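Long-range contacts in cytosine deaminase (PDB 4R85), which probably catalyses the iron-dependent hydrolytic deamination of 5-methylcytosine and cytosine, as a member of the amidohydrolase family with a TIM-barrel catalytic domain: residues N5-R9 / R46-P50; I301-F305 / F347-S352. One frame throughout, in Å; residues are numbered along the deposited sequence.

Contact 1 of 2, residues N5-R9 / R46-P50; sequences NARLR and RLAIP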
ATOM      1  N   ASN A   5     -13.854  22.784  17.263  1.00 24.68           N
ATOM      2  CA  ASN A   5     -14.177  22.448  15.878  1.00 24.28           C
ATOM      3  C   ASN A   5     -13.626  21.091  15.467  1.00 25.00           C
ATOM      4  O   ASN A   5     -13.210  20.893  14.322  1.00 26.94           O
ATOM      5  CB  ASN A   5     -13.667  23.528  14.919  1.00 28.39           C
ATOM      6  CG  ASN A   5     -14.351  24.865  15.123  1.00 29.28           C
ATOM      7  OD1 ASN A   5     -15.522  24.931  15.511  1.00 28.53           O
ATOM      8  ND2 ASN A   5     -13.621  25.944  14.854  1.00 26.50           N
ATOM      9  N   ALA A   6     -13.616  20.153  16.405  1.00 24.91           N
ATOM     10  CA  ALA A   6     -13.060  18.837  16.134  1.00 25.46           C
ATOM     11  C   ALA A   6     -14.163  17.852  15.799  1.00 23.02           C
ATOM     12  O   ALA A   6     -15.222  17.859  16.425  1.00 26.81           O
ATOM     13  CB  ALA A   6     -12.268  18.343  17.321  1.00 21.34           C
ATOM     14  N   ARG A   7     -13.918  17.017  14.799  1.00 20.53           N
ATOM     15  CA  ARG A   7     -14.801  15.891  14.540  1.00 22.07           C
ATOM     16  C   ARG A   7     -14.382  14.721  15.411  1.00 22.09           C
ATOM     17  O   ARG A   7     -13.199  14.563  15.736  1.00 21.53           O
ATOM     18  CB  ARG A   7     -14.744  15.485  13.071  1.00 25.75           C
ATOM     19  CG  ARG A   7     -15.137  16.594  12.108  1.00 31.59           C
ATOM     20  CD  ARG A   7     -16.633  16.767  12.026  1.00 36.33           C
ATOM     21  NE  ARG A   7     -17.279  15.566  11.517  1.00 39.55           N
ATOM     22  CZ  ARG A   7     -17.497  15.320  10.230  1.00 35.23           C
ATOM     23  NH1 ARG A   7     -18.098  14.192   9.873  1.00 31.65           N
ATOM     24  NH2 ARG A   7     -17.123  16.199   9.304  1.00 28.88           N
ATOM     25  N   LEU A   8     -15.349  13.895  15.790  1.00 24.78           N
ATOM     26  CA  LEU A   8     -15.041  12.616  16.426  1.00 25.52           C
ATOM     27  C   LEU A   8     -15.478  11.511  15.478  1.00 30.85           C
ATOM     28  O   LEU A   8     -16.275  11.752  14.568  1.00 32.49           O
ATOM     29  CB  LEU A   8     -15.737  12.502  17.782  1.00 22.04           C
ATOM     30  CG  LEU A   8     -15.249  13.524  18.813  1.00 21.06           C
ATOM     31  CD1 LEU A   8     -16.079  13.423  20.084  1.00 27.19           C
ATOM     32  CD2 LEU A   8     -13.752  13.324  19.121  1.00 23.82           C
ATOM     33  N   ARG A   9     -14.943  10.311  15.669  1.00 31.49           N
ATOM     34  CA  ARG A   9     -15.171   9.230  14.711  1.00 29.36           C
ATOM     35  C   ARG A   9     -16.635   8.825  14.600  1.00 31.59           C
ATOM     36  O   ARG A   9     -17.314   8.633  15.608  1.00 21.91           O
ATOM     37  CB  ARG A   9     -14.302   8.010  15.038  1.00 26.07           C
ATOM     38  CG  ARG A   9     -12.832   8.208  14.709  1.00 18.33           C
ATOM     39  CD  ARG A   9     -12.065   6.894  14.798  1.00 17.41           C
ATOM     40  NE  ARG A   9     -12.703   5.879  13.962  1.00 17.02           N
ATOM     41  CZ  ARG A   9     -12.938   4.630  14.347  1.00 20.26           C
ATOM     42  NH1 ARG A   9     -12.575   4.226  15.561  1.00 22.62           N
ATOM     43  NH2 ARG A   9     -13.519   3.781  13.507  1.00 17.78           N
ATOM     44  N   ARG A  46     -11.334  19.043  11.505  1.00 23.87           N
ATOM     45  CA  ARG A  46     -10.567  17.812  11.384  1.00 24.87           C
ATOM     46  C   ARG A  46     -10.878  16.828  12.500  1.00 19.44           C
ATOM     47  O   ARG A  46     -11.324  17.206  13.582  1.00 23.08           O
ATOM     48  CB  ARG A  46      -9.078  18.110  11.353  1.00 20.03           C
ATOM     49  CG  ARG A  46      -8.652  18.791  10.086  1.00 26.59           C
ATOM     50  CD  ARG A  46      -7.226  19.229  10.173  1.00 29.67           C
ATOM     51  NE  ARG A  46      -6.846  20.026   9.013  1.00 37.00           N
ATOM     52  CZ  ARG A  46      -6.646  21.339   9.048  1.00 41.69           C
ATOM     53  NH1 ARG A  46      -6.784  21.999  10.189  1.00 44.85           N
ATOM     54  NH2 ARG A  46      -6.303  21.989   7.944  1.00 44.08           N
ATOM     55  N   LEU A  47     -10.633  15.558  12.218  1.00 18.63           N
ATOM     56  CA  LEU A  47     -10.877  14.478  13.158  1.00 23.74           C
ATOM     57  C   LEU A  47      -9.900  14.471  14.349  1.00 24.45           C
ATOM     58  O   LEU A  47      -8.683  14.559  14.167  1.00 26.73           O
ATOM     59  CB  LEU A  47     -10.757  13.175  12.378  1.00 22.49           C
ATOM     60  CG  LEU A  47     -11.299  11.840  12.838  1.00 27.50           C
ATOM     61  CD1 LEU A  47     -12.755  11.931  13.198  1.00 21.34           C
ATOM     62  CD2 LEU A  47     -11.084  10.849  11.702  1.00 21.28           C
ATOM     63  N   ALA A  48     -10.434  14.375  15.566  1.00 21.77           N
ATOM     64  CA  ALA A  48      -9.613  14.085  16.742  1.00 21.73           C
ATOM     65  C   ALA A  48      -9.794  12.615  17.110  1.00 22.06           C
ATOM     66  O   ALA A  48     -10.921  12.136  17.224  1.00 18.15           O
ATOM     67  CB  ALA A  48     -10.012  14.976  17.918  1.00 20.44           C
ATOM     68  N   ILE A  49      -8.690  11.895  17.282  1.00 17.62           N
ATOM     69  CA  ILE A  49      -8.745  10.467  17.610  1.00 18.55           C
ATOM     70  C   ILE A  49      -7.749  10.153  18.711  1.00 17.74           C
ATOM     71  O   ILE A  49      -6.793  10.906  18.926  1.00 20.76           O
ATOM     72  CB  ILE A  49      -8.367   9.588  16.401  1.00 17.63           C
ATOM     73  CG1 ILE A  49      -7.011  10.026  15.843  1.00 19.53           C
ATOM     74  CG2 ILE A  49      -9.430   9.651  15.322  1.00 15.66           C
ATOM     75  CD1 ILE A  49      -6.410   9.040  14.873  1.00 21.44           C
ATOM     76  N   PRO A  50      -7.967   9.042  19.425  1.00 16.15           N
ATOM     77  CA  PRO A  50      -6.916   8.569  20.327  1.00 18.63           C
ATOM     78  C   PRO A  50      -5.689   8.148  19.493  1.00 20.31           C
ATOM     79  O   PRO A  50      -5.808   7.966  18.276  1.00 16.78           O
ATOM     80  CB  PRO A  50      -7.576   7.371  21.019  1.00 24.33           C
ATOM     81  CG  PRO A  50      -8.629   6.901  20.043  1.00 18.32           C
ATOM     82  CD  PRO A  50      -9.161   8.178  19.461  1.00 20.87           C
TER
HETATM   83  O   HOH W   1     -12.736  10.126  17.520  1.00 20.16           O
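Arg-7 and Leu-47 form a single beta bridge in the parallel pattern, linking the end of strand 2-7, of the N-terminal beta sheet, to the start of strand 47-57, which runs on into the amidohydrolase barrel. Arg-7 N donates to Arg-46 O at 2.9 Å, and Arg-7 O accepts from Ala-48 N at 2.8 Å. Side-chain packing is tight just past the bridge. With CG anti to its own N (chi1 -162°), Leu-47 brings CD1 against the backbone between Leu-8 and Arg-9, 3.7 Å from Arg-9 N, and Arg-9 CG rests 3.7 Å from Ile-49 CG2. Ala-6 CB and Ala-48 CB meet at 4.1 Å. The contact is looser at its margins: the partly exposed Arg-7 chain, bent at chi2 and chi3, leads away from residues 46-50, and Arg-46 points away from residues 5-9 to a salt bridge with Asp-376. Where the strands part, a water takes the place of a direct bond, accepting from Arg-9 N and donating to Ala-48 O. Arg-9 lays its aliphatic stem on Leu-47 and Ile-49 and sends its guanidinium group to Asp-346 and Asp-380, so apolar packing positions a charge that ties the N-terminal chain to more distant segments.

Contact 2 of 2, residues I301-F305 / F347-S352; sequences INVCF and FVTDNS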
ATOM      1  N   ILE A 301     -14.890 -11.010  16.547  1.00 12.41           N
ATOM      2  CA  ILE A 301     -13.600 -11.324  17.160  1.00 11.71           C
ATOM      3  C   ILE A 301     -12.696 -10.117  16.932  1.00 15.33           C
ATOM      4  O   ILE A 301     -12.679  -9.552  15.843  1.00 15.26           O
ATOM      5  CB  ILE A 301     -13.026 -12.604  16.535  1.00 14.33           C
ATOM      6  CG1 ILE A 301     -13.879 -13.813  16.957  1.00 15.13           C
ATOM      7  CG2 ILE A 301     -11.542 -12.813  16.895  1.00 12.76           C
ATOM      8  CD1 ILE A 301     -13.604 -15.066  16.145  1.00 13.55           C
ATOM      9  N   ASN A 302     -11.984  -9.691  17.969  1.00 11.93           N
ATOM     10  CA  ASN A 302     -11.132  -8.513  17.853  1.00 12.82           C
ATOM     11  C   ASN A 302      -9.890  -8.787  17.012  1.00 13.96           C
ATOM     12  O   ASN A 302      -9.100  -9.666  17.345  1.00 15.35           O
ATOM     13  CB  ASN A 302     -10.692  -8.030  19.225  1.00 17.20           C
ATOM     14  CG  ASN A 302     -10.047  -6.662  19.170  1.00 15.91           C
ATOM     15  OD1 ASN A 302     -10.612  -5.727  18.607  1.00 14.74           O
ATOM     16  ND2 ASN A 302      -8.853  -6.542  19.733  1.00 14.55           N
ATOM     17  N   VAL A 303      -9.712  -8.018  15.942  1.00 11.10           N
ATOM     18  CA  VAL A 303      -8.534  -8.167  15.075  1.00 13.43           C
ATOM     19  C   VAL A 303      -7.984  -6.773  14.748  1.00 12.18           C
ATOM     20  O   VAL A 303      -8.731  -5.792  14.723  1.00 14.07           O
ATOM     21  CB  VAL A 303      -8.878  -8.980  13.786  1.00 10.75           C
ATOM     22  CG1 VAL A 303      -9.968  -8.281  12.976  1.00 13.96           C
ATOM     23  CG2 VAL A 303      -7.637  -9.243  12.920  1.00 10.38           C
ATOM     24  N   CYS A 304      -6.678  -6.666  14.545  1.00 10.32           N
ATOM     25  CA  CYS A 304      -6.095  -5.376  14.201  1.00 13.20           C
ATOM     26  C   CYS A 304      -4.865  -5.538  13.309  1.00 14.78           C
ATOM     27  O   CYS A 304      -4.434  -6.659  13.059  1.00 14.05           O
ATOM     28  CB  CYS A 304      -5.762  -4.595  15.471  1.00 13.72           C
ATOM     29  SG  CYS A 304      -4.531  -5.411  16.499  1.00 18.60           S
ATOM     30  N   PHE A 305      -4.324  -4.423  12.818  1.00 11.95           N
ATOM     31  CA  PHE A 305      -3.184  -4.448  11.892  1.00  9.79           C
ATOM     32  C   PHE A 305      -1.913  -3.908  12.532  1.00 14.55           C
ATOM     33  O   PHE A 305      -1.967  -3.025  13.391  1.00 15.51           O
ATOM     34  CB  PHE A 305      -3.475  -3.613  10.648  1.00 12.27           C
ATOM     35  CG  PHE A 305      -4.521  -4.190   9.744  1.00 13.39           C
ATOM     36  CD1 PHE A 305      -4.410  -5.492   9.275  1.00 11.41           C
ATOM     37  CD2 PHE A 305      -5.621  -3.427   9.353  1.00 16.95           C
ATOM     38  CE1 PHE A 305      -5.374  -6.033   8.432  1.00 12.27           C
ATOM     39  CE2 PHE A 305      -6.592  -3.957   8.503  1.00 15.52           C
ATOM     40  CZ  PHE A 305      -6.468  -5.265   8.048  1.00 12.14           C
ATOM     41  N   PHE A 347      -9.142  -0.648  13.209  1.00 11.48           N
ATOM     42  CA  PHE A 347      -8.095  -1.669  13.104  1.00 13.89           C
ATOM     43  C   PHE A 347      -6.701  -1.186  13.480  1.00 15.96           C
ATOM     44  O   PHE A 347      -5.777  -1.996  13.611  1.00 16.18           O
ATOM     45  CB  PHE A 347      -8.099  -2.297  11.705  1.00 16.51           C
ATOM     46  CG  PHE A 347      -9.412  -2.945  11.361  1.00 17.87           C
ATOM     47  CD1 PHE A 347      -9.811  -4.105  12.011  1.00 19.09           C
ATOM     48  CD2 PHE A 347     -10.259  -2.378  10.424  1.00 18.75           C
ATOM     49  CE1 PHE A 347     -11.032  -4.701  11.722  1.00 20.73           C
ATOM     50  CE2 PHE A 347     -11.479  -2.965  10.131  1.00 19.23           C
ATOM     51  CZ  PHE A 347     -11.866  -4.128  10.777  1.00 21.48           C
ATOM     52  N   VAL A 348      -6.550   0.126  13.656  1.00 11.95           N
ATOM     53  CA  VAL A 348      -5.259   0.691  14.042  1.00 11.45           C
ATOM     54  C   VAL A 348      -5.365   1.613  15.253  1.00 18.57           C
ATOM     55  O   VAL A 348      -4.403   2.294  15.606  1.00 14.77           O
ATOM     56  CB  VAL A 348      -4.599   1.432  12.886  1.00 11.72           C
ATOM     57  CG1 VAL A 348      -4.323   0.454  11.734  1.00 14.89           C
ATOM     58  CG2 VAL A 348      -5.477   2.583  12.434  1.00 16.40           C
ATOM     59  N   THR A 349      -6.540   1.638  15.876  1.00 18.65           N
ATOM     60  CA  THR A 349      -6.731   2.364  17.126  1.00 12.56           C
ATOM     61  C   THR A 349      -7.418   1.485  18.184  1.00 15.20           C
ATOM     62  O   THR A 349      -6.752   0.757  18.927  1.00 15.50           O
ATOM     63  CB  THR A 349      -7.519   3.718  16.930  1.00 13.11           C
ATOM     64  OG1 THR A 349      -8.805   3.465  16.347  1.00 16.62           O
ATOM     65  CG2 THR A 349      -6.724   4.697  16.055  1.00 13.24           C
ATOM     66  N   ASP A 350      -8.745   1.562  18.248  1.00 18.79           N
ATOM     67  CA  ASP A 350      -9.536   0.847  19.256  1.00 16.45           C
ATOM     68  C   ASP A 350      -9.223  -0.638  19.397  1.00 16.94           C
ATOM     69  O   ASP A 350      -9.054  -1.130  20.514  1.00 13.56           O
ATOM     70  CB  ASP A 350     -11.043   0.991  18.981  1.00 13.81           C
ATOM     71  CG  ASP A 350     -11.515   2.435  19.001  1.00 26.67           C
ATOM     72  OD1 ASP A 350     -10.759   3.323  19.458  1.00 24.84           O
ATOM     73  OD2 ASP A 350     -12.662   2.679  18.566  1.00 28.89           O
ATOM     74  N   ASN A 351      -9.176  -1.362  18.277  1.00 17.08           N
ATOM     75  CA  ASN A 351      -9.011  -2.808  18.346  1.00 14.47           C
ATOM     76  C   ASN A 351      -7.611  -3.156  18.839  1.00 17.49           C
ATOM     77  O   ASN A 351      -7.414  -4.113  19.586  1.00 16.96           O
ATOM     78  CB  ASN A 351      -9.233  -3.439  16.977  1.00 14.83           C
ATOM     79  CG  ASN A 351     -10.671  -3.337  16.512  1.00 16.84           C
ATOM     80  OD1 ASN A 351     -11.489  -2.645  17.122  1.00 13.85           O
ATOM     81  ND2 ASN A 351     -10.991  -4.039  15.428  1.00 15.58           N
ATOM     82  N   SER A 352      -6.638  -2.375  18.391  1.00 14.47           N
ATOM     83  CA  SER A 352      -5.255  -2.546  18.824  1.00 14.38           C
ATOM     84  C   SER A 352      -5.090  -2.241  20.319  1.00 14.63           C
ATOM     85  O   SER A 352      -4.366  -2.947  21.033  1.00 17.49           O
ATOM     86  CB  SER A 352      -4.347  -1.654  17.983  1.00 18.20           C
ATOM     87  OG  SER A 352      -4.479  -1.966  16.611  1.00 23.46           O
TER
HETATM   88  O   HOH W   2      -2.725  -0.943  14.994  1.00 17.94           O
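A chi1 of -168° in Asn-302 swings CG away from its own nitrogen and extends the amide to Asn-351, whose CG lies beside its own N (chi1 -68°) and turns the second amide back toward Val-303. The two side chains thus bond in opposite directions. Asn-302 ND2 donates an almost straight bond to Asn-351 O at 2.8 Å, with that oxygen in the plane of the Asn-302 amide; Asn-351 ND2 donates to Val-303 O at 2.9 Å, within the carbonyl plane. Asn-302 ND2 also bonds to Asn-266 OD1, which helps fix the rotation of its amide. Val-303 O meets a second partner as well, the edge of the Phe-347 ring, with CD1 3.4 Å away. Further along, Phe-305 N donates to Phe-347 O at 2.9 Å, tying the short 3-10 turn at Phe-347 to strand 303-305. The two phenylalanine side chains run side by side: their planes are inclined at 52°, their centroids are 5.7 Å apart, and Phe-305 CD2 reaches Phe-347 CB at 3.6 Å. On the Cys-304 side, a water donates to Phe-305 O and accepts from Ser-352 OG at 2.6 Å, joining two polar atoms that do not bond directly. Segment 301-305 contains the last strand of the amidohydrolase barrel, which leads on to the iron ligand Asp-308. Asn-351 and Ser-352 lie in the first turn of helix 350-355, which starts after Thr-349. Strand 266-269 pairs with 303-305 through Phe-267 and Ser-269, helix 293-298 packs Val-293 on Val-303 and Phe-305, and strand 47-57 brings Pro-55 to Cys-304 and Val-53 to Val-348 and Ser-352, so residues 347-352 touch both the first and the last barrel strands.

How the contacts relate
Contact 1 closes before contact 2 opens along the chain, and their centres lie 19 Å apart. Strand 47-57 relates them: its beginning pairs with the N-terminal strand in contact 1, and farther on it becomes the first barrel strand, beside residues 347-352 of contact 2, and carries the iron ligand His-56. Contact 1 sits about 22 Å from the chain centre and contact 2 about 9 Å. They meet at Pro-50, which touches Thr-349 and Asp-350, and through a long, weak ion pair between Arg-9 and Asp-350. The N-terminal beta region is thereby joined to the barrel near where its first and last strands approach each other.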